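Local coordinates for 3-dehydroquinate dehydratase (Clostridium difficile, PDB 4H3D), which catalyses the cis-dehydration of 3-dehydroquinate to 3-dehydroshikimate through an imine intermediate, the third step of the chorismate pathway to aromatic amino acids, at residues I13-G16 and P20-C23; E157-L162 and N193-I198; L186-A191 and I204-M209. One frame throughout, in Å; residues are numbered along the deposited sequence.

Contact 1 (I13-G16 and P20-C23); sequences ITIG and PKIC
Lys21 spans the gap to strand 13-15 alone, laying its methylenes along Ile13 and ending at the carbonyl of Thr14. The Ile13 methyl CG2 sits 4.0 Å from Lys21 CG and equally close to CD, and the two side chains run past each other in opposite directions. Ile15 adds a looser flank, its CG1 4.4 Å from Lys21 CG. Beyond this apolar stem the chain becomes polar: Lys21 NZ makes a weak hydrogen bond of 3.1 Å to Thr14 O, and Lys21 CE lies 3.2 Å from the same oxygen. A water accepts from Lys21 NZ (3.1 Å) and from Gly16 N (2.9 Å), tying the amine to the residue just after the strand. Bends at chi2 (-57°) and chi4 (-70°) fold the lysine back over the turn, where NZ is also hydrogen-bonded to Glu17 O and Arg19 O. Backbone carbonyls thus collect round the ammonium, a setting that would be expected to stabilise its positive charge. Farther out, Thr14 OG1 is held by Gln9 NE2, and Ile15 pairs through its backbone with Val8, while the backbone of Lys21 is hydrogen-bonded to Ala226 and Thr228 at the seam with strand 227-229. The two strands run nearly at right angles, 101° apart and 9.1 Å between axes, so they share no sheet and are joined by a side chain instead of a backbone ladder. Such an N-terminal beta hairpin (strands 8-10 and 13-15), set across the N-terminal mouth of the barrel and followed by its first strand, is characteristic of type I dehydroquinases.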
ATOM      1  N   ILE B  13      -5.493 -18.202  16.843  1.00 38.18           N
ATOM      2  CA  ILE B  13      -5.486 -17.160  15.787  1.00 36.83           C
ATOM      3  C   ILE B  13      -6.624 -17.494  14.799  1.00 35.88           C
ATOM      4  O   ILE B  13      -6.773 -18.645  14.406  1.00 37.95           O
ATOM      5  CB  ILE B  13      -4.129 -17.130  15.008  1.00 34.20           C
ATOM      6  CG1 ILE B  13      -3.005 -16.567  15.883  1.00 37.05           C
ATOM      7  CG2 ILE B  13      -4.230 -16.290  13.766  1.00 36.55           C
ATOM      8  CD1 ILE B  13      -3.249 -15.127  16.400  1.00 38.16           C
ATOM      9  N   THR B  14      -7.426 -16.497  14.422  1.00 34.75           N
ATOM     10  CA  THR B  14      -8.555 -16.694  13.488  1.00 34.37           C
ATOM     11  C   THR B  14      -8.228 -16.063  12.141  1.00 32.70           C
ATOM     12  O   THR B  14      -8.352 -14.858  11.977  1.00 33.11           O
ATOM     13  CB  THR B  14      -9.860 -16.043  14.019  1.00 37.55           C
ATOM     14  OG1 THR B  14     -10.162 -16.550  15.321  1.00 39.63           O
ATOM     15  CG2 THR B  14     -11.022 -16.329  13.087  1.00 36.80           C
ATOM     16  N   ILE B  15      -7.803 -16.886  11.179  1.00 31.56           N
ATOM     17  CA  ILE B  15      -7.455 -16.400   9.838  1.00 29.22           C
ATOM     18  C   ILE B  15      -8.742 -16.147   9.094  1.00 30.69           C
ATOM     19  O   ILE B  15      -9.655 -16.981   9.117  1.00 29.33           O
ATOM     20  CB  ILE B  15      -6.593 -17.426   9.058  1.00 28.45           C
ATOM     21  CG1 ILE B  15      -5.342 -17.791   9.866  1.00 27.69           C
ATOM     22  CG2 ILE B  15      -6.181 -16.874   7.653  1.00 23.34           C
ATOM     23  CD1 ILE B  15      -4.444 -18.792   9.173  1.00 31.45           C
ATOM     24  N   GLY B  16      -8.826 -14.994   8.440  1.00 32.67           N
ATOM     25  CA  GLY B  16     -10.025 -14.614   7.699  1.00 35.35           C
ATOM     26  C   GLY B  16     -10.856 -13.574   8.414  1.00 39.16           C
ATOM     27  O   GLY B  16     -11.877 -13.136   7.904  1.00 42.46           O
ATOM     28  N   PRO B  20      -5.204  -8.634   8.440  1.00 27.15           N
ATOM     29  CA  PRO B  20      -4.489  -9.800   7.947  1.00 25.14           C
ATOM     30  C   PRO B  20      -3.462 -10.264   8.953  1.00 24.29           C
ATOM     31  O   PRO B  20      -2.900  -9.446   9.683  1.00 23.18           O
ATOM     32  CB  PRO B  20      -3.769  -9.271   6.708  1.00 26.89           C
ATOM     33  CG  PRO B  20      -4.617  -8.152   6.244  1.00 27.81           C
ATOM     34  CD  PRO B  20      -5.247  -7.558   7.443  1.00 29.64           C
ATOM     35  N   LYS B  21      -3.201 -11.560   8.972  1.00 22.56           N
ATOM     36  CA  LYS B  21      -2.230 -12.125   9.892  1.00 22.96           C
ATOM     37  C   LYS B  21      -0.858 -12.114   9.244  1.00 22.28           C
ATOM     38  O   LYS B  21      -0.730 -12.294   8.025  1.00 21.59           O
ATOM     39  CB  LYS B  21      -2.641 -13.544  10.292  1.00 23.34           C
ATOM     40  CG  LYS B  21      -4.114 -13.650  10.777  1.00 28.04           C
ATOM     41  CD  LYS B  21      -4.410 -12.733  11.952  1.00 31.70           C
ATOM     42  CE  LYS B  21      -5.872 -12.844  12.396  1.00 36.11           C
ATOM     43  NZ  LYS B  21      -6.809 -12.252  11.372  1.00 37.35           N
ATOM     44  N   ILE B  22       0.165 -11.894  10.053  1.00 22.25           N
ATOM     45  CA  ILE B  22       1.533 -11.847   9.560  1.00 22.66           C
ATOM     46  C   ILE B  22       2.255 -13.141   9.853  1.00 21.70           C
ATOM     47  O   ILE B  22       2.286 -13.610  11.019  1.00 19.37           O
ATOM     48  CB  ILE B  22       2.340 -10.714  10.224  1.00 25.06           C
ATOM     49  CG1 ILE B  22       1.714  -9.364   9.912  1.00 27.60           C
ATOM     50  CG2 ILE B  22       3.800 -10.735   9.726  1.00 27.51           C
ATOM     51  CD1 ILE B  22       2.402  -8.195  10.601  1.00 28.28           C
ATOM     52  N   CYS B  23       2.857 -13.701   8.808  1.00 20.51           N
ATOM     53  CA  CYS B  23       3.630 -14.929   8.890  1.00 21.69           C
ATOM     54  C   CYS B  23       5.086 -14.618   8.579  1.00 21.81           C
ATOM     55  O   CYS B  23       5.383 -13.879   7.624  1.00 21.52           O
ATOM     56  CB  CYS B  23       3.115 -15.946   7.869  1.00 22.59           C
ATOM     57  SG  CYS B  23       3.912 -17.525   7.924  1.00 27.59           S
TER
HETATM   58  O   HOH W   1      -6.769 -12.983   8.352  1.00 26.88           O

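Contact 2 (E157-L162 and N193-I198); sequences EIVSRL and NEMFKI
Met195 reaches from helix 182-199 into the angle between Val159 and Leu162, one turn apart on helix 155-167. Its CG is anti to the backbone N (chi1 -174°), which sends the side chain out toward the other helix; a bend at chi2 (70°) then swings the thioether across the face of helix 155-167, and an extended chi3 carries the terminal methyl onward. The chain therefore touches with successive atoms. Met195 CG meets Leu162 CD1 at 3.9 Å, Met195 SD lies 4.0 Å from Val159 CG1, and Met195 CE closes on Leu162 CB at 3.8 Å. Both partners are crossed obliquely by the methionine. Val159 presents CG1, the branch anti to its own backbone N, to the sulfur, and its CG2 faces the Glu194 carboxylate, 4.3 Å from OE2. That glutamate stays extended and skirts the edge of the apolar patch, its OE1 in a salt bridge with Lys155, a residue of the opposing helix just ahead of Glu157. The bridge adds a charged tie beside a contact whose own atoms make no hydrogen bond across it. The closest CA pair is Val159 CA and Met195 CA, 6.0 Å apart, with the helix axes 10.0 Å apart and inclined by 48°. Around this pair, Met195 also packs on Cys163 and Gln166 of helix 155-167 and on Ile204, while Leu162 leans inward on Pro173 and Ile175 of strand 172-177. The two helices thus lie side by side on the outside of the barrel, flanking the strand that carries Lys174.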
ATOM      1  N   GLU B 157      -7.442 -16.611 -14.999  1.00 24.42           N
ATOM      2  CA  GLU B 157      -6.540 -17.737 -14.720  1.00 24.56           C
ATOM      3  C   GLU B 157      -6.264 -17.809 -13.225  1.00 23.09           C
ATOM      4  O   GLU B 157      -6.297 -18.875 -12.634  1.00 23.35           O
ATOM      5  CB  GLU B 157      -5.206 -17.584 -15.451  1.00 25.37           C
ATOM      6  CG  GLU B 157      -5.304 -17.579 -16.953  1.00 27.69           C
ATOM      7  CD  GLU B 157      -3.944 -17.403 -17.589  1.00 32.91           C
ATOM      8  OE1 GLU B 157      -3.125 -18.351 -17.506  1.00 30.29           O
ATOM      9  OE2 GLU B 157      -3.705 -16.320 -18.181  1.00 26.81           O
ATOM     10  N   ILE B 158      -5.976 -16.665 -12.619  1.00 23.21           N
ATOM     11  CA  ILE B 158      -5.714 -16.614 -11.166  1.00 21.13           C
ATOM     12  C   ILE B 158      -6.961 -17.133 -10.409  1.00 24.12           C
ATOM     13  O   ILE B 158      -6.859 -18.026  -9.546  1.00 22.57           O
ATOM     14  CB  ILE B 158      -5.333 -15.198 -10.723  1.00 21.43           C
ATOM     15  CG1 ILE B 158      -3.991 -14.793 -11.353  1.00 20.16           C
ATOM     16  CG2 ILE B 158      -5.212 -15.115  -9.187  1.00 19.85           C
ATOM     17  CD1 ILE B 158      -3.656 -13.333 -11.174  1.00 21.63           C
ATOM     18  N   VAL B 159      -8.135 -16.615 -10.769  1.00 25.09           N
ATOM     19  CA  VAL B 159      -9.372 -17.061 -10.133  1.00 27.09           C
ATOM     20  C   VAL B 159      -9.595 -18.572 -10.351  1.00 27.15           C
ATOM     21  O   VAL B 159     -10.030 -19.267  -9.427  1.00 28.51           O
ATOM     22  CB  VAL B 159     -10.611 -16.249 -10.612  1.00 27.83           C
ATOM     23  CG1 VAL B 159     -11.906 -16.886 -10.093  1.00 30.56           C
ATOM     24  CG2 VAL B 159     -10.513 -14.791 -10.160  1.00 23.72           C
ATOM     25  N   SER B 160      -9.268 -19.085 -11.548  1.00 27.44           N
ATOM     26  CA  SER B 160      -9.468 -20.507 -11.848  1.00 28.65           C
ATOM     27  C   SER B 160      -8.577 -21.396 -10.969  1.00 26.98           C
ATOM     28  O   SER B 160      -9.010 -22.457 -10.505  1.00 25.77           O
ATOM     29  CB  SER B 160      -9.287 -20.833 -13.369  1.00 31.83           C
ATOM     30  OG  SER B 160      -7.919 -20.790 -13.789  1.00 37.93           O
ATOM     31  N   ARG B 161      -7.348 -20.960 -10.723  1.00 23.70           N
ATOM     32  CA  ARG B 161      -6.446 -21.726  -9.874  1.00 25.12           C
ATOM     33  C   ARG B 161      -6.903 -21.697  -8.420  1.00 22.41           C
ATOM     34  O   ARG B 161      -6.905 -22.714  -7.755  1.00 21.03           O
ATOM     35  CB  ARG B 161      -5.020 -21.225 -10.000  1.00 24.15           C
ATOM     36  CG  ARG B 161      -4.474 -21.458 -11.371  1.00 28.32           C
ATOM     37  CD  ARG B 161      -3.014 -21.188 -11.453  1.00 28.01           C
ATOM     38  NE  ARG B 161      -2.617 -21.102 -12.839  1.00 25.85           N
ATOM     39  CZ  ARG B 161      -1.432 -20.702 -13.266  1.00 26.36           C
ATOM     40  NH1 ARG B 161      -0.483 -20.373 -12.407  1.00 25.13           N
ATOM     41  NH2 ARG B 161      -1.193 -20.648 -14.564  1.00 29.89           N
ATOM     42  N   LEU B 162      -7.304 -20.527  -7.944  1.00 23.16           N
ATOM     43  CA  LEU B 162      -7.787 -20.403  -6.559  1.00 23.56           C
ATOM     44  C   LEU B 162      -9.056 -21.253  -6.357  1.00 23.05           C
ATOM     45  O   LEU B 162      -9.216 -21.902  -5.316  1.00 22.77           O
ATOM     46  CB  LEU B 162      -8.036 -18.933  -6.200  1.00 24.38           C
ATOM     47  CG  LEU B 162      -6.788 -18.038  -6.146  1.00 22.70           C
ATOM     48  CD1 LEU B 162      -7.176 -16.546  -6.048  1.00 23.43           C
ATOM     49  CD2 LEU B 162      -5.864 -18.465  -4.992  1.00 24.37           C
ATOM     50  N   ASN B 193      -9.664  -9.596  -5.218  1.00 23.22           N
ATOM     51  CA  ASN B 193     -10.932  -9.083  -4.736  1.00 24.67           C
ATOM     52  C   ASN B 193     -12.132  -9.754  -5.399  1.00 24.38           C
ATOM     53  O   ASN B 193     -13.168  -9.960  -4.752  1.00 27.65           O
ATOM     54  CB  ASN B 193     -11.003  -7.571  -4.869  1.00 24.38           C
ATOM     55  CG  ASN B 193     -12.140  -6.980  -4.060  1.00 24.73           C
ATOM     56  OD1 ASN B 193     -13.069  -6.462  -4.613  1.00 26.48           O
ATOM     57  ND2 ASN B 193     -12.078  -7.117  -2.732  1.00 25.83           N
ATOM     58  N   GLU B 194     -12.005 -10.089  -6.671  1.00 26.05           N
ATOM     59  CA  GLU B 194     -13.080 -10.808  -7.370  1.00 27.96           C
ATOM     60  C   GLU B 194     -13.310 -12.174  -6.713  1.00 25.79           C
ATOM     61  O   GLU B 194     -14.449 -12.573  -6.470  1.00 26.03           O
ATOM     62  CB  GLU B 194     -12.750 -10.959  -8.853  1.00 29.47           C
ATOM     63  CG  GLU B 194     -13.813 -11.700  -9.644  1.00 37.44           C
ATOM     64  CD  GLU B 194     -13.624 -11.558 -11.152  1.00 45.98           C
ATOM     65  OE1 GLU B 194     -13.379 -10.418 -11.623  1.00 49.97           O
ATOM     66  OE2 GLU B 194     -13.744 -12.581 -11.860  1.00 51.23           O
ATOM     67  N   MET B 195     -12.219 -12.865  -6.392  1.00 24.86           N
ATOM     68  CA  MET B 195     -12.294 -14.145  -5.717  1.00 25.57           C
ATOM     69  C   MET B 195     -12.935 -13.941  -4.342  1.00 27.06           C
ATOM     70  O   MET B 195     -13.905 -14.614  -3.988  1.00 27.77           O
ATOM     71  CB  MET B 195     -10.894 -14.738  -5.556  1.00 24.54           C
ATOM     72  CG  MET B 195     -10.861 -16.136  -4.980  1.00 26.77           C
ATOM     73  SD  MET B 195     -11.514 -17.351  -6.148  1.00 28.37           S
ATOM     74  CE  MET B 195     -11.629 -18.783  -5.066  1.00 24.47           C
ATOM     75  N   PHE B 196     -12.392 -12.994  -3.581  1.00 26.84           N
ATOM     76  CA  PHE B 196     -12.893 -12.679  -2.253  1.00 27.63           C
ATOM     77  C   PHE B 196     -14.390 -12.409  -2.251  1.00 28.71           C
ATOM     78  O   PHE B 196     -15.139 -12.947  -1.419  1.00 29.97           O
ATOM     79  CB  PHE B 196     -12.152 -11.434  -1.701  1.00 27.91           C
ATOM     80  CG  PHE B 196     -12.538 -11.063  -0.292  1.00 30.86           C
ATOM     81  CD1 PHE B 196     -11.896 -11.656   0.802  1.00 29.30           C
ATOM     82  CD2 PHE B 196     -13.521 -10.119  -0.055  1.00 33.48           C
ATOM     83  CE1 PHE B 196     -12.234 -11.315   2.101  1.00 33.57           C
ATOM     84  CE2 PHE B 196     -13.876  -9.771   1.248  1.00 39.52           C
ATOM     85  CZ  PHE B 196     -13.222 -10.377   2.335  1.00 35.51           C
ATOM     86  N   LYS B 197     -14.832 -11.600  -3.195  1.00 29.27           N
ATOM     87  CA  LYS B 197     -16.223 -11.172  -3.245  1.00 31.81           C
ATOM     88  C   LYS B 197     -17.222 -12.143  -3.864  1.00 33.39           C
ATOM     89  O   LYS B 197     -18.335 -12.278  -3.360  1.00 31.42           O
ATOM     90  CB  LYS B 197     -16.329  -9.848  -3.982  1.00 33.71           C
ATOM     91  CG  LYS B 197     -15.980  -8.630  -3.158  1.00 36.40           C
ATOM     92  CD  LYS B 197     -16.329  -7.392  -3.947  1.00 41.58           C
ATOM     93  CE  LYS B 197     -16.518  -6.191  -3.075  1.00 45.35           C
ATOM     94  NZ  LYS B 197     -16.920  -5.000  -3.913  1.00 46.45           N
ATOM     95  N   ILE B 198     -16.813 -12.818  -4.935  1.00 32.63           N
ATOM     96  CA  ILE B 198     -17.715 -13.648  -5.729  1.00 33.46           C
ATOM     97  C   ILE B 198     -17.581 -15.156  -5.565  1.00 32.93           C
ATOM     98  O   ILE B 198     -18.597 -15.841  -5.406  1.00 31.43           O
ATOM     99  CB  ILE B 198     -17.529 -13.328  -7.239  1.00 36.02           C
ATOM    100  CG1 ILE B 198     -17.711 -11.825  -7.488  1.00 38.80           C
ATOM    101  CG2 ILE B 198     -18.512 -14.142  -8.107  1.00 35.27           C
ATOM    102  CD1 ILE B 198     -17.337 -11.401  -8.869  1.00 44.33           C
TER

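Contact 3 (L186-A191 and I204-M209); sequences LVLLEA and IITMSM. With SHL (5-hydroxy-6-methyl-4-oxo-4H-pyran-2-carboxylic acid), chain I.
Thr206 is the first residue of segment 204-209 to meet Leu188, the leucine that carries this helix-to-strand contact. Its hydroxyl OG1 approaches Leu188 CD1 at 3.8 Å, and its CB lies about equally far from both leucine methyls, 4.1 Å from Leu188 CD1 and from CD2, as the two side chains pass in opposite directions. With chi1 at 69°, Thr206 OG1 stands between its own backbone N and carbonyl carbon, and its polar partner is Thr192 OG1. Thr192 OG1 is also hydrogen-bonded to Leu188 O, so one hydroxyl links helix and strand beside the apolar contact. At Met207 the strand offers its backbone to the leucine: Leu188 CG is 3.8 Å from Met207 O. The methionine side chain leaves on the other face, into the barrel, where it belongs to the ligand pocket close to Lys174 and Arg217. It was modelled in two conformers; in one of them the thioether lies against the bound pyranone, though the exact spacing is doubtful. Ser208 turns back toward the helix, its CB 4.1 Å from Leu188 CG, and its N is hydrogen-bonded to Ser216 OG. Leu188 can bridge these successive residues because its CG is anti to the backbone N (chi1 -179°), projecting the branched end straight at the strand. Helix and strand run nearly antiparallel, at 168° with 8.2 Å between axes. This is the returning half of a beta-alpha-beta crossover, strand 172-177, helix 182-199 and strand 205-208, the repeating unit of the classical TIM barrel: alternate strand residues face the covering helix or the interior, where the active site of this class I aldolase-type enzyme lies.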
ATOM      1  N   LEU B 186      -1.781  -4.632 -10.267  1.00 22.49           N
ATOM      2  CA  LEU B 186      -3.200  -4.324 -10.141  1.00 23.22           C
ATOM      3  C   LEU B 186      -4.077  -5.527 -10.537  1.00 23.16           C
ATOM      4  O   LEU B 186      -5.120  -5.769  -9.927  1.00 25.01           O
ATOM      5  CB  LEU B 186      -3.560  -3.058 -10.950  1.00 24.12           C
ATOM      6  CG  LEU B 186      -2.807  -1.766 -10.547  1.00 26.14           C
ATOM      7  CD1 LEU B 186      -3.243  -0.585 -11.389  1.00 22.52           C
ATOM      8  CD2 LEU B 186      -3.008  -1.448  -9.064  1.00 25.76           C
ATOM      9  N   VAL B 187      -3.657  -6.290 -11.541  1.00 24.24           N
ATOM     10  CA  VAL B 187      -4.410  -7.508 -11.947  1.00 23.39           C
ATOM     11  C   VAL B 187      -4.482  -8.526 -10.799  1.00 22.19           C
ATOM     12  O   VAL B 187      -5.564  -9.097 -10.498  1.00 22.29           O
ATOM     13  CB  VAL B 187      -3.781  -8.152 -13.199  1.00 24.42           C
ATOM     14  CG1 VAL B 187      -4.367  -9.564 -13.456  1.00 21.65           C
ATOM     15  CG2 VAL B 187      -3.950  -7.212 -14.433  1.00 28.59           C
ATOM     16  N   LEU B 188      -3.349  -8.744 -10.141  1.00 20.14           N
ATOM     17  CA  LEU B 188      -3.292  -9.633  -8.977  1.00 19.57           C
ATOM     18  C   LEU B 188      -4.280  -9.153  -7.911  1.00 19.14           C
ATOM     19  O   LEU B 188      -5.074  -9.956  -7.363  1.00 20.53           O
ATOM     20  CB  LEU B 188      -1.851  -9.710  -8.414  1.00 17.78           C
ATOM     21  CG  LEU B 188      -1.585 -10.626  -7.205  1.00 18.70           C
ATOM     22  CD1 LEU B 188      -1.990  -9.981  -5.863  1.00 16.51           C
ATOM     23  CD2 LEU B 188      -2.253 -12.022  -7.384  1.00 16.95           C
ATOM     24  N   LEU B 189      -4.281  -7.844  -7.648  1.00 21.03           N
ATOM     25  CA  LEU B 189      -5.218  -7.269  -6.670  1.00 18.98           C
ATOM     26  C   LEU B 189      -6.677  -7.375  -7.131  1.00 18.95           C
ATOM     27  O   LEU B 189      -7.570  -7.658  -6.323  1.00 20.52           O
ATOM     28  CB  LEU B 189      -4.850  -5.812  -6.348  1.00 23.03           C
ATOM     29  CG  LEU B 189      -3.530  -5.598  -5.585  1.00 24.28           C
ATOM     30  CD1 LEU B 189      -3.302  -4.095  -5.348  1.00 24.64           C
ATOM     31  CD2 LEU B 189      -3.516  -6.361  -4.252  1.00 23.87           C
ATOM     32  N   GLU B 190      -6.920  -7.155  -8.418  1.00 20.14           N
ATOM     33  CA  GLU B 190      -8.274  -7.286  -8.993  1.00 21.72           C
ATOM     34  C   GLU B 190      -8.804  -8.734  -8.885  1.00 21.82           C
ATOM     35  O   GLU B 190      -9.975  -8.967  -8.527  1.00 22.41           O
ATOM     36  CB  GLU B 190      -8.272  -6.858 -10.469  1.00 25.27           C
ATOM     37  CG  GLU B 190      -9.683  -6.871 -11.111  1.00 28.35           C
ATOM     38  CD  GLU B 190      -9.661  -6.665 -12.621  1.00 39.06           C
ATOM     39  OE1 GLU B 190     -10.749  -6.427 -13.200  1.00 36.11           O
ATOM     40  OE2 GLU B 190      -8.566  -6.770 -13.231  1.00 41.08           O
ATOM     41  N   ALA B 191      -7.943  -9.689  -9.215  1.00 22.02           N
ATOM     42  CA  ALA B 191      -8.261 -11.113  -9.120  1.00 22.01           C
ATOM     43  C   ALA B 191      -8.541 -11.487  -7.676  1.00 21.24           C
ATOM     44  O   ALA B 191      -9.501 -12.195  -7.387  1.00 21.23           O
ATOM     45  CB  ALA B 191      -7.110 -11.948  -9.681  1.00 23.10           C
ATOM     46  N   ILE B 204      -8.359 -16.559   1.495  1.00 20.81           N
ATOM     47  CA  ILE B 204      -7.363 -16.767   0.472  1.00 20.01           C
ATOM     48  C   ILE B 204      -6.143 -15.923   0.774  1.00 19.92           C
ATOM     49  O   ILE B 204      -6.216 -14.940   1.540  1.00 21.39           O
ATOM     50  CB  ILE B 204      -7.890 -16.429  -0.942  1.00 20.61           C
ATOM     51  CG1 ILE B 204      -8.191 -14.928  -1.071  1.00 22.24           C
ATOM     52  CG2 ILE B 204      -9.168 -17.280  -1.255  1.00 20.22           C
ATOM     53  CD1 ILE B 204      -8.663 -14.501  -2.435  1.00 18.39           C
ATOM     54  N   ILE B 205      -5.023 -16.336   0.185  1.00 19.39           N
ATOM     55  CA  ILE B 205      -3.730 -15.699   0.345  1.00 19.72           C
ATOM     56  C   ILE B 205      -3.180 -15.393  -1.039  1.00 20.06           C
ATOM     57  O   ILE B 205      -3.040 -16.297  -1.866  1.00 18.71           O
ATOM     58  CB  ILE B 205      -2.723 -16.665   1.022  1.00 20.03           C
ATOM     59  CG1 ILE B 205      -3.260 -17.168   2.361  1.00 21.84           C
ATOM     60  CG2 ILE B 205      -1.341 -16.001   1.173  1.00 17.52           C
ATOM     61  CD1 ILE B 205      -2.503 -18.452   2.881  1.00 18.84           C
ATOM     62  N   THR B 206      -2.853 -14.130  -1.303  1.00 18.34           N
ATOM     63  CA  THR B 206      -2.293 -13.753  -2.600  1.00 19.63           C
ATOM     64  C   THR B 206      -1.217 -12.734  -2.450  1.00 20.92           C
ATOM     65  O   THR B 206      -1.227 -11.930  -1.478  1.00 20.66           O
ATOM     66  CB  THR B 206      -3.340 -13.112  -3.539  1.00 20.90           C
ATOM     67  OG1 THR B 206      -3.714 -11.811  -3.037  1.00 19.79           O
ATOM     68  CG2 THR B 206      -4.587 -14.022  -3.666  1.00 17.93           C
ATOM     69  N   MET B 207      -0.272 -12.743  -3.387  0.50 19.72           N
ATOM     70  CA  MET B 207       0.780 -11.736  -3.421  0.50 20.90           C
ATOM     71  C   MET B 207       1.361 -11.573  -4.807  0.50 20.02           C
ATOM     72  O   MET B 207       1.327 -12.489  -5.636  0.50 18.63           O
ATOM     73  CB  MET B 207       1.917 -12.055  -2.449  0.50 21.85           C
ATOM     74  CG  MET B 207       2.821 -13.165  -2.894  0.50 21.76           C
ATOM     75  SD  MET B 207       4.110 -13.504  -1.682  0.50 31.75           S
ATOM     76  CE  MET B 207       3.123 -13.987  -0.261  0.50 35.47           C
ATOM     77  N   SER B 208       1.867 -10.369  -5.037  1.00 21.35           N
ATOM     78  CA  SER B 208       2.558  -9.990  -6.239  1.00 22.30           C
ATOM     79  C   SER B 208       3.959  -9.764  -5.703  1.00 20.73           C
ATOM     80  O   SER B 208       4.164  -8.963  -4.792  1.00 23.97           O
ATOM     81  CB  SER B 208       1.988  -8.686  -6.825  1.00 21.64           C
ATOM     82  OG  SER B 208       2.656  -8.358  -8.016  1.00 23.26           O
ATOM     83  N   MET B 209       4.914 -10.492  -6.243  1.00 22.25           N
ATOM     84  CA  MET B 209       6.286 -10.453  -5.775  1.00 22.91           C
ATOM     85  C   MET B 209       7.074  -9.260  -6.356  1.00 24.90           C
ATOM     86  O   MET B 209       6.531  -8.476  -7.127  1.00 22.65           O
ATOM     87  CB  MET B 209       6.968 -11.786  -6.120  1.00 26.89           C
ATOM     88  CG  MET B 209       6.312 -13.004  -5.437  1.00 27.04           C
ATOM     89  SD  MET B 209       7.135 -14.584  -5.816  1.00 35.19           S
ATOM     90  CE  MET B 209       6.748 -14.764  -7.546  1.00 26.66           C
TER
HETATM   91  OAD SHL I 302       6.861 -13.583   0.911  1.00 37.96           O
HETATM   92  CAH SHL I 302       7.196 -14.064  -0.201  1.00 43.51           C
HETATM   93  OAA SHL I 302       7.991 -13.450  -0.959  1.00 41.03           O
HETATM   94  CAK SHL I 302       6.650 -15.347  -0.593  1.00 39.73           C
HETATM   95  OAG SHL I 302       5.742 -16.001   0.307  1.00 36.68           O
HETATM   96  CAF SHL I 302       5.355 -17.329   0.039  1.00 38.55           C
HETATM   97  CAL SHL I 302       4.608 -17.986   0.960  1.00 38.12           C
HETATM   98  CAJ SHL I 302       5.842 -17.903  -1.082  1.00 40.48           C
HETATM   99  OAC SHL I 302       5.522 -19.165  -1.359  1.00 37.58           O
HETATM  100  CAI SHL I 302       6.650 -17.218  -1.944  1.00 39.11           C
HETATM  101  CAE SHL I 302       7.045 -15.960  -1.711  1.00 38.84           C
HETATM  102  OAB SHL I 302       7.075 -17.800  -3.055  1.00 38.37           O

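Contacts 2 and 3 are buried and share helix 182-199: one face of that helix packs on helix 155-167, another on strand 205-208, and the two meet directly, Ile158 CG2 lying 3.7 Å from Ala191 CB and Met195 CG the same distance from Ile204 CD1. Both also border the second subunit, which contact 1 does not touch. Contact 1 lies at the surface, though it and contact 3 both reach the barrel sheet. Its chemistry differs accordingly: a lysine amine shared among carbonyls and water, against no hydrogen bonds between segments in contacts 2 and 3, where a thioether meets apolar side chains and a leucine meets strand backbone and a threonine. Contact 3 alone includes a ligand-pocket residue.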